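Local coordinates for 5-carboxyvanillate decarboxylase (Sphingomonas paucimobilis, PDB 4L6D), which probably catalyses the removal of a carboxylate from 5-carboxyvanillate, giving vanillate, at a manganese site in an amidohydrolase-fold barrel, at residues 11-16 and 97-102; 117-122 and 141-146; 275-280 and 310-315. All blocks are in the same frame, centred on the assembly; numbering follows the deposited sequence.

Contact 1. Residues 11-16 and 97-102; sequences VTFQPV and NDLMAQ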
loop_
_atom_site.group_PDB
_atom_site.type_symbol
_atom_site.label_atom_id
_atom_site.label_comp_id
_atom_site.label_asym_id
_atom_site.label_seq_id
_atom_site.Cartn_x
_atom_site.Cartn_y
_atom_site.Cartn_z
ATOM N N VAL A 11 5.087 -16.605 -18.680
ATOM C CA VAL A 11 5.725 -17.615 -19.509
ATOM C C VAL A 11 7.238 -17.387 -19.416
ATOM O O VAL A 11 7.677 -16.326 -18.992
ATOM C CB VAL A 11 5.238 -17.509 -20.983
ATOM C CG1 VAL A 11 5.731 -16.204 -21.644
ATOM C CG2 VAL A 11 5.635 -18.720 -21.800
ATOM N N THR A 12 8.034 -18.380 -19.790
ATOM C CA THR A 12 9.459 -18.132 -19.968
ATOM C C THR A 12 9.958 -18.870 -21.199
ATOM O O THR A 12 9.216 -19.645 -21.809
ATOM C CB THR A 12 10.289 -18.496 -18.732
ATOM O OG1 THR A 12 11.625 -17.996 -18.899
ATOM C CG2 THR A 12 10.324 -20.014 -18.517
ATOM N N PHE A 13 11.208 -18.613 -21.557
ATOM C CA PHE A 13 11.825 -19.203 -22.738
ATOM C C PHE A 13 13.223 -19.656 -22.364
ATOM O O PHE A 13 13.855 -19.054 -21.495
ATOM C CB PHE A 13 11.887 -18.176 -23.876
ATOM C CG PHE A 13 10.555 -17.563 -24.206
ATOM C CD1 PHE A 13 9.611 -18.279 -24.928
ATOM C CD2 PHE A 13 10.257 -16.273 -23.799
ATOM C CE1 PHE A 13 8.373 -17.717 -25.223
ATOM C CE2 PHE A 13 9.026 -15.699 -24.099
ATOM C CZ PHE A 13 8.085 -16.426 -24.814
ATOM N N GLN A 14 13.708 -20.716 -23.005
ATOM C CA GLN A 14 14.976 -21.317 -22.598
ATOM C C GLN A 14 16.181 -20.363 -22.510
ATOM O O GLN A 14 16.952 -20.452 -21.562
ATOM C CB GLN A 14 15.305 -22.553 -23.445
ATOM C CG GLN A 14 16.259 -23.532 -22.760
ATOM C CD GLN A 14 15.707 -24.050 -21.443
ATOM O OE1 GLN A 14 14.521 -24.368 -21.336
ATOM N NE2 GLN A 14 16.563 -24.121 -20.426
ATOM N N PRO A 15 16.351 -19.449 -23.483
ATOM C CA PRO A 15 17.521 -18.569 -23.316
ATOM C C PRO A 15 17.467 -17.729 -22.033
ATOM O O PRO A 15 18.515 -17.461 -21.442
ATOM C CB PRO A 15 17.459 -17.668 -24.556
ATOM C CG PRO A 15 16.760 -18.520 -25.592
ATOM C CD PRO A 15 15.700 -19.258 -24.794
ATOM N N VAL A 16 16.272 -17.323 -21.607
ATOM C CA VAL A 16 16.135 -16.547 -20.374
ATOM C C VAL A 16 16.344 -17.442 -19.143
ATOM O O VAL A 16 17.056 -17.073 -18.198
ATOM C CB VAL A 16 14.777 -15.821 -20.309
ATOM C CG1 VAL A 16 14.675 -14.994 -19.031
ATOM C CG2 VAL A 16 14.605 -14.931 -21.542
ATOM N N ASN A 97 11.371 -11.699 -27.276
ATOM C CA ASN A 97 10.277 -11.107 -28.051
ATOM C C ASN A 97 9.999 -11.865 -29.344
ATOM O O ASN A 97 8.841 -12.064 -29.724
ATOM C CB ASN A 97 10.545 -9.632 -28.354
ATOM C CG ASN A 97 10.425 -8.760 -27.123
ATOM O OD1 ASN A 97 9.802 -9.143 -26.135
ATOM N ND2 ASN A 97 10.994 -7.562 -27.194
ATOM N N ASP A 98 11.056 -12.314 -30.017
ATOM C CA ASP A 98 10.874 -13.156 -31.193
ATOM C C ASP A 98 10.159 -14.442 -30.805
ATOM O O ASP A 98 9.264 -14.899 -31.512
ATOM C CB ASP A 98 12.215 -13.508 -31.835
ATOM C CG ASP A 98 12.811 -12.365 -32.621
ATOM O OD1 ASP A 98 12.094 -11.384 -32.889
ATOM O OD2 ASP A 98 13.999 -12.470 -33.001
ATOM N N LEU A 99 10.567 -15.034 -29.683
ATOM C CA LEU A 99 9.959 -16.284 -29.243
ATOM C C LEU A 99 8.507 -16.070 -28.805
ATOM O O LEU A 99 7.645 -16.909 -29.065
ATOM C CB LEU A 99 10.790 -16.928 -28.125
ATOM C CG LEU A 99 12.123 -17.500 -28.618
ATOM C CD1 LEU A 99 12.985 -17.947 -27.450
ATOM C CD2 LEU A 99 11.882 -18.667 -29.566
ATOM N N MET A 100 8.239 -14.941 -28.155
ATOM C CA MET A 100 6.864 -14.586 -27.811
ATOM C C MET A 100 5.989 -14.460 -29.066
ATOM O O MET A 100 4.890 -15.020 -29.130
ATOM C CB MET A 100 6.817 -13.275 -27.025
ATOM C CG MET A 100 5.396 -12.837 -26.651
ATOM S SD MET A 100 4.659 -13.901 -25.395
ATOM C CE MET A 100 5.474 -13.291 -23.929
ATOM N N ALA A 101 6.475 -13.736 -30.069
ATOM C CA ALA A 101 5.710 -13.593 -31.312
ATOM C C ALA A 101 5.467 -14.932 -32.004
ATOM O O ALA A 101 4.384 -15.187 -32.530
ATOM C CB ALA A 101 6.385 -12.598 -32.269
ATOM N N GLN A 102 6.470 -15.801 -31.988
ATOM C CA GLN A 102 6.330 -17.107 -32.613
ATOM C C GLN A 102 5.369 -18.001 -31.837
ATOM O O GLN A 102 4.613 -18.772 -32.433
ATOM C CB GLN A 102 7.694 -17.780 -32.780
ATOM C CG GLN A 102 8.544 -17.083 -33.837
ATOM C CD GLN A 102 10.010 -17.489 -33.829
ATOM O OE1 GLN A 102 10.380 -18.538 -33.305
ATOM N NE2 GLN A 102 10.851 -16.642 -34.405
#
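Phe13 and Leu99 form the centre of a contact of mainly apolar side chains, with no hydrogen bond between 11-16 and 97-102. The one CH-pi interaction brings Leu99 CB over a face of the Phe13 ring, 3.9 Å from its centroid and 20° off the normal, displaced toward the rim. The two side chains slide past one another in opposite directions, which also brings Leu99 CD1 to 3.7 Å from Phe13 CB. The far end of the ring reaches the helix backbone, with Phe13 CZ 3.7 Å from Met100 N in an oblique approach.

The remaining contacts are aliphatic. Pro15 and Leu99 meet tip to tip, Pro15 CD lying 4.0 Å from Leu99 CD1. Met100 leaves the helix with CG opposite its own backbone N (chi1 179°), then bends at both chi2 and chi3, which curls CE back to Val11 CG1 at 3.7 Å. Leu74 of the adjacent strand 71-76 touches both Val11 and Met100.

Phe13 stands at the N-cap position of helix 14-23, and its ring packs the strand-to-helix turn on helix 86-106. This is outer-layer packing of a TIM barrel: the end of the first strand, which also carries the manganese ligand Glu8, is packed against the helix that follows the second strand.

Contact 2. Residues 117-122 and 141-146; sequences FAPQDP and LVINSH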
loop_
_atom_site.group_PDB
_atom_site.type_symbol
_atom_site.label_atom_id
_atom_site.label_comp_id
_atom_site.label_asym_id
_atom_site.label_seq_id
_atom_site.Cartn_x
_atom_site.Cartn_y
_atom_site.Cartn_z
ATOM N N PHE A 117 11.555 -5.470 -22.738
ATOM C CA PHE A 117 12.726 -4.724 -23.167
ATOM C C PHE A 117 13.675 -4.573 -21.998
ATOM O O PHE A 117 13.326 -4.881 -20.864
ATOM C CB PHE A 117 12.325 -3.343 -23.708
ATOM C CG PHE A 117 11.382 -2.584 -22.810
ATOM C CD1 PHE A 117 10.000 -2.767 -22.917
ATOM C CD2 PHE A 117 11.865 -1.682 -21.876
ATOM C CE1 PHE A 117 9.123 -2.082 -22.094
ATOM C CE2 PHE A 117 10.976 -0.977 -21.049
ATOM C CZ PHE A 117 9.608 -1.185 -21.166
ATOM N N ALA A 118 14.872 -4.075 -22.284
ATOM C CA ALA A 118 15.883 -3.883 -21.256
ATOM C C ALA A 118 16.107 -2.391 -20.999
ATOM O O ALA A 118 16.901 -1.765 -21.701
ATOM C CB ALA A 118 17.190 -4.556 -21.690
ATOM N N PRO A 119 15.403 -1.821 -19.995
ATOM C CA PRO A 119 15.507 -0.383 -19.715
ATOM C C PRO A 119 16.898 0.019 -19.228
ATOM O O PRO A 119 17.139 1.219 -19.104
ATOM C CB PRO A 119 14.480 -0.159 -18.585
ATOM C CG PRO A 119 13.653 -1.381 -18.515
ATOM C CD PRO A 119 14.509 -2.501 -19.042
ATOM N N GLN A 120 17.764 -0.954 -18.924
ATOM C CA GLN A 120 19.183 -0.692 -18.644
ATOM C C GLN A 120 19.825 0.156 -19.743
ATOM O O GLN A 120 20.799 0.878 -19.502
ATOM C CB GLN A 120 19.983 -2.007 -18.562
ATOM C CG GLN A 120 19.576 -3.014 -17.489
ATOM C CD GLN A 120 18.608 -4.053 -18.015
ATOM O OE1 GLN A 120 17.536 -3.716 -18.508
ATOM N NE2 GLN A 120 18.976 -5.329 -17.905
ATOM N N ASP A 121 19.314 0.011 -20.964
ATOM C CA ASP A 121 19.805 0.747 -22.127
ATOM C C ASP A 121 18.589 1.367 -22.798
ATOM O O ASP A 121 17.996 0.763 -23.677
ATOM C CB ASP A 121 20.515 -0.211 -23.090
ATOM C CG ASP A 121 21.049 0.473 -24.341
ATOM O OD1 ASP A 121 20.723 1.646 -24.625
ATOM O OD2 ASP A 121 21.810 -0.185 -25.080
ATOM N N PRO A 122 18.215 2.582 -22.385
ATOM C CA PRO A 122 16.974 3.189 -22.871
ATOM C C PRO A 122 16.930 3.389 -24.384
ATOM O O PRO A 122 15.871 3.171 -24.982
ATOM C CB PRO A 122 16.951 4.540 -22.157
ATOM C CG PRO A 122 17.631 4.247 -20.852
ATOM C CD PRO A 122 18.777 3.329 -21.246
ATOM N N LEU A 141 3.163 -4.284 -24.057
ATOM C CA LEU A 141 4.485 -4.408 -23.443
ATOM C C LEU A 141 4.370 -4.785 -21.978
ATOM O O LEU A 141 3.348 -4.534 -21.339
ATOM C CB LEU A 141 5.236 -3.082 -23.556
ATOM C CG LEU A 141 5.548 -2.596 -24.966
ATOM C CD1 LEU A 141 5.895 -1.104 -24.941
ATOM C CD2 LEU A 141 6.661 -3.397 -25.623
ATOM N N VAL A 142 5.434 -5.376 -21.437
ATOM C CA VAL A 142 5.503 -5.684 -20.010
ATOM C C VAL A 142 6.894 -5.351 -19.495
ATOM O O VAL A 142 7.902 -5.554 -20.184
ATOM C CB VAL A 142 5.150 -7.169 -19.714
ATOM C CG1 VAL A 142 6.104 -8.126 -20.426
ATOM C CG2 VAL A 142 5.139 -7.455 -18.205
ATOM N N ILE A 143 6.932 -4.804 -18.292
ATOM C CA ILE A 143 8.180 -4.563 -17.585
ATOM C C ILE A 143 7.901 -4.812 -16.097
ATOM O O ILE A 143 6.762 -4.666 -15.644
ATOM C CB ILE A 143 8.729 -3.134 -17.864
ATOM C CG1 ILE A 143 10.248 -3.086 -17.644
ATOM C CG2 ILE A 143 8.004 -2.094 -17.018
ATOM C CD1 ILE A 143 11.048 -3.932 -18.666
ATOM N N ASN A 144 8.923 -5.203 -15.341
ATOM C CA ASN A 144 8.736 -5.593 -13.941
ATOM C C ASN A 144 9.274 -4.567 -12.964
ATOM O O ASN A 144 10.457 -4.574 -12.639
ATOM C CB ASN A 144 9.365 -6.963 -13.694
ATOM C CG ASN A 144 8.915 -7.966 -14.719
ATOM O OD1 ASN A 144 7.768 -8.428 -14.677
ATOM N ND2 ASN A 144 9.773 -8.260 -15.695
ATOM N N SER A 145 8.378 -3.706 -12.492
ATOM C CA SER A 145 8.696 -2.531 -11.688
ATOM C C SER A 145 10.103 -1.968 -11.953
ATOM O O SER A 145 10.428 -1.709 -13.106
ATOM C CB SER A 145 8.405 -2.773 -10.210
ATOM O OG SER A 145 8.223 -1.532 -9.560
ATOM N N HIS A 146 10.936 -1.827 -10.927
ATOM C CA HIS A 146 12.178 -1.066 -11.044
ATOM C C HIS A 146 13.212 -1.671 -11.988
ATOM O O HIS A 146 13.203 -2.866 -12.257
ATOM C CB HIS A 146 12.816 -0.849 -9.663
ATOM C CG HIS A 146 13.616 -2.014 -9.162
ATOM N ND1 HIS A 146 14.948 -2.195 -9.478
ATOM C CD2 HIS A 146 13.276 -3.052 -8.359
ATOM C CE1 HIS A 146 15.393 -3.290 -8.886
ATOM N NE2 HIS A 146 14.397 -3.832 -8.206
#
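Val142 O accepts a hydrogen bond from Thr116 OG1 and lies 4.1 Å from Phe117 CE1, approached obliquely by the ring. Val142 is further tied by backbone bonding to Gly115, and Ile143 to Tyr172 and His174, so the strand has parallel neighbours along both its edges while the side chains of Leu141 and Ile143 turn to the loop.

On the strand side Ile143 does most of the touching. Its CG1 is roughly anti to the backbone N (chi1 -156°), and the bend at chi2 carries CD1 over one face of the Phe117 ring, 3.9 Å from the centroid and 16° off the normal, the two side chains crossing at about a right angle. The same methyl meets Pro119 tip to tip, 3.6 Å from Pro119 CG, and is in close van der Waals contact with Phe117 O, 3.3 Å away. At the edge of the ring, near its plane, Leu141 CB is 4.3 Å from Phe117 CE1.

Residues 118-121 form a type I turn, closed by Asp121 N to Ala118 O at 3.1 Å, with Asp121 as N-cap of helix 122-134. That helix and helix 158-167 also touch Phe117, which therefore fills the layer between barrel strands and outer helices in a beta-alpha-beta crossover. Val142 points the other way, its side chain about 4 Å from that of the manganese ligand His174. Polar bonds of Val142 and Ile143 run to sheet neighbours and Thr116; with no hydrogen bond between loop and strand, the fit of Phe117 and Pro119 against Ile143 rests on shape and burial.

Contact 3. Residues 275-280 and 310-315; sequences ESHAAL and IRTAPI
With CG anti to the carbonyl carbon (chi1 -70°), His277 lays its ring against the turn at Ala313 and Pro314. Pro314 CD sits over one face, 3.6 Å from the ring centroid and 17° off the normal, a CH-pi contact; Ala313 CA comes over the ring as well, 3.5 Å from His277 NE2. Thr312 OG1 lies at the ring edge, in plane, 3.4 Å from His277 CE1. One turn further along the helix, Leu280 CD2 touches Ala313 CB at 3.9 Å and, more loosely, the CD1 methyls of Ile310 and Ile315. In the barrel these are neighbouring outer helices, 277-287 after the seventh strand and 303-311 after the eighth, joined where one starts and the other ends. The polar ends find partners in helix 303-311: His277 NE2 bonds to Phe309 O, and Thr312 OG1 to Gln308 O. Replacing His277 with an alanine would remove the ring that Pro314 rests on and is likely to leave Phe309 O without this donor. Pro314 is held at the centre of an inverse gamma turn. Ser276 starts the other helix as N-cap, its OG accepting from Ala279 N at 3.0 Å and 165°. Beyond it, Glu275 packs on Trp237 of the second subunit.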
loop_
_atom_site.group_PDB
_atom_site.type_symbol
_atom_site.label_atom_id
_atom_site.label_comp_id
_atom_site.label_asym_id
_atom_site.label_seq_id
_atom_site.Cartn_x
_atom_site.Cartn_y
_atom_site.Cartn_z
ATOM N N GLU A 275 -9.049 -12.123 -5.999
ATOM C CA GLU A 275 -10.329 -12.722 -6.357
ATOM C C GLU A 275 -11.371 -12.371 -5.303
ATOM O O GLU A 275 -11.910 -13.228 -4.610
ATOM C CB GLU A 275 -10.136 -14.235 -6.544
ATOM C CG GLU A 275 -9.127 -14.492 -7.672
ATOM C CD GLU A 275 -8.643 -15.937 -7.785
ATOM O OE1 GLU A 275 -9.260 -16.849 -7.193
ATOM O OE2 GLU A 275 -7.624 -16.140 -8.498
ATOM N N SER A 276 -11.635 -11.068 -5.205
ATOM C CA SER A 276 -12.579 -10.520 -4.242
ATOM C C SER A 276 -13.685 -9.768 -4.954
ATOM O O SER A 276 -13.428 -8.769 -5.616
ATOM C CB SER A 276 -11.849 -9.542 -3.316
ATOM O OG SER A 276 -12.784 -8.742 -2.601
ATOM N N HIS A 277 -14.921 -10.237 -4.823
ATOM C CA HIS A 277 -16.031 -9.497 -5.425
ATOM C C HIS A 277 -16.150 -8.085 -4.855
ATOM O O HIS A 277 -16.515 -7.152 -5.571
ATOM C CB HIS A 277 -17.345 -10.247 -5.246
ATOM C CG HIS A 277 -17.435 -11.498 -6.058
ATOM N ND1 HIS A 277 -18.242 -12.558 -5.701
ATOM C CD2 HIS A 277 -16.829 -11.856 -7.217
ATOM C CE1 HIS A 277 -18.123 -13.517 -6.603
ATOM N NE2 HIS A 277 -17.263 -13.124 -7.525
ATOM N N ALA A 278 -15.854 -7.922 -3.571
ATOM C CA ALA A 278 -15.956 -6.608 -2.941
ATOM C C ALA A 278 -14.935 -5.639 -3.515
ATOM O O ALA A 278 -15.253 -4.475 -3.766
ATOM C CB ALA A 278 -15.773 -6.717 -1.424
ATOM N N ALA A 279 -13.701 -6.108 -3.701
ATOM C CA ALA A 279 -12.652 -5.254 -4.241
ATOM C C ALA A 279 -12.930 -4.963 -5.711
ATOM O O ALA A 279 -12.627 -3.877 -6.206
ATOM C CB ALA A 279 -11.274 -5.908 -4.083
ATOM N N LEU A 280 -13.500 -5.944 -6.406
ATOM C CA LEU A 280 -13.851 -5.766 -7.821
ATOM C C LEU A 280 -14.930 -4.696 -7.950
ATOM O O LEU A 280 -14.815 -3.787 -8.786
ATOM C CB LEU A 280 -14.354 -7.083 -8.432
ATOM C CG LEU A 280 -14.930 -6.993 -9.851
ATOM C CD1 LEU A 280 -13.869 -6.501 -10.821
ATOM C CD2 LEU A 280 -15.484 -8.340 -10.304
ATOM N N ILE A 310 -14.768 -14.614 -11.621
ATOM C CA ILE A 310 -15.409 -13.699 -12.563
ATOM C C ILE A 310 -16.770 -14.213 -13.068
ATOM O O ILE A 310 -17.706 -13.422 -13.217
ATOM C CB ILE A 310 -14.453 -13.267 -13.710
ATOM C CG1 ILE A 310 -15.094 -12.189 -14.588
ATOM C CG2 ILE A 310 -14.052 -14.447 -14.561
ATOM C CD1 ILE A 310 -15.419 -10.909 -13.854
ATOM N N ARG A 311 -16.907 -15.525 -13.286
ATOM C CA ARG A 311 -18.187 -16.068 -13.751
ATOM C C ARG A 311 -19.314 -15.827 -12.749
ATOM O O ARG A 311 -20.487 -15.752 -13.129
ATOM C CB ARG A 311 -18.088 -17.566 -14.065
ATOM C CG ARG A 311 -17.294 -17.909 -15.325
ATOM C CD ARG A 311 -17.601 -19.359 -15.700
ATOM N NE ARG A 311 -16.647 -19.954 -16.638
ATOM C CZ ARG A 311 -16.629 -19.715 -17.942
ATOM N NH1 ARG A 311 -17.513 -18.881 -18.482
ATOM N NH2 ARG A 311 -15.720 -20.316 -18.709
ATOM N N THR A 312 -18.963 -15.735 -11.470
ATOM C CA THR A 312 -19.964 -15.540 -10.431
ATOM C C THR A 312 -20.011 -14.109 -9.893
ATOM O O THR A 312 -20.694 -13.860 -8.897
ATOM C CB THR A 312 -19.740 -16.477 -9.235
ATOM O OG1 THR A 312 -18.465 -16.184 -8.636
ATOM C CG2 THR A 312 -19.779 -17.938 -9.681
ATOM N N ALA A 313 -19.316 -13.173 -10.535
ATOM C CA ALA A 313 -19.275 -11.806 -10.003
ATOM C C ALA A 313 -20.672 -11.168 -10.014
ATOM O O ALA A 313 -21.412 -11.286 -11.002
ATOM C CB ALA A 313 -18.300 -10.966 -10.777
ATOM N N PRO A 314 -21.037 -10.488 -8.915
ATOM C CA PRO A 314 -22.371 -9.893 -8.786
ATOM C C PRO A 314 -22.435 -8.533 -9.479
ATOM O O PRO A 314 -22.581 -7.481 -8.847
ATOM C CB PRO A 314 -22.548 -9.768 -7.273
ATOM C CG PRO A 314 -21.169 -9.593 -6.760
ATOM C CD PRO A 314 -20.287 -10.439 -7.647
ATOM N N ILE A 315 -22.308 -8.589 -10.800
ATOM C CA ILE A 315 -22.334 -7.424 -11.669
ATOM C C ILE A 315 -23.150 -7.819 -12.897
ATOM O O ILE A 315 -23.298 -9.008 -13.190
ATOM C CB ILE A 315 -20.900 -6.995 -12.077
ATOM C CG1 ILE A 315 -20.178 -8.157 -12.772
ATOM C CG2 ILE A 315 -20.135 -6.512 -10.854
ATOM C CD1 ILE A 315 -18.724 -7.879 -13.129
#

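In the fold
Contact 2 is the core contact, with every touching residue buried; contact 1 is partly buried, and contact 3 lies near the surface beside the second subunit, about 32 Å from contact 2 between centres. Each sets an aliphatic carbon over an aromatic face, but the ring is phenylalanine in contacts 1 and 2 and histidine, with a polar edge, in contact 3. Loop meets strand in contact 2, a strand-to-helix turn meets a helix in contact 1, and two helix ends meet in contact 3. Contacts 1 and 2 are linked through Thr116: its N bonds to Asn97 of helix 86-106, its hydroxyl to Val142.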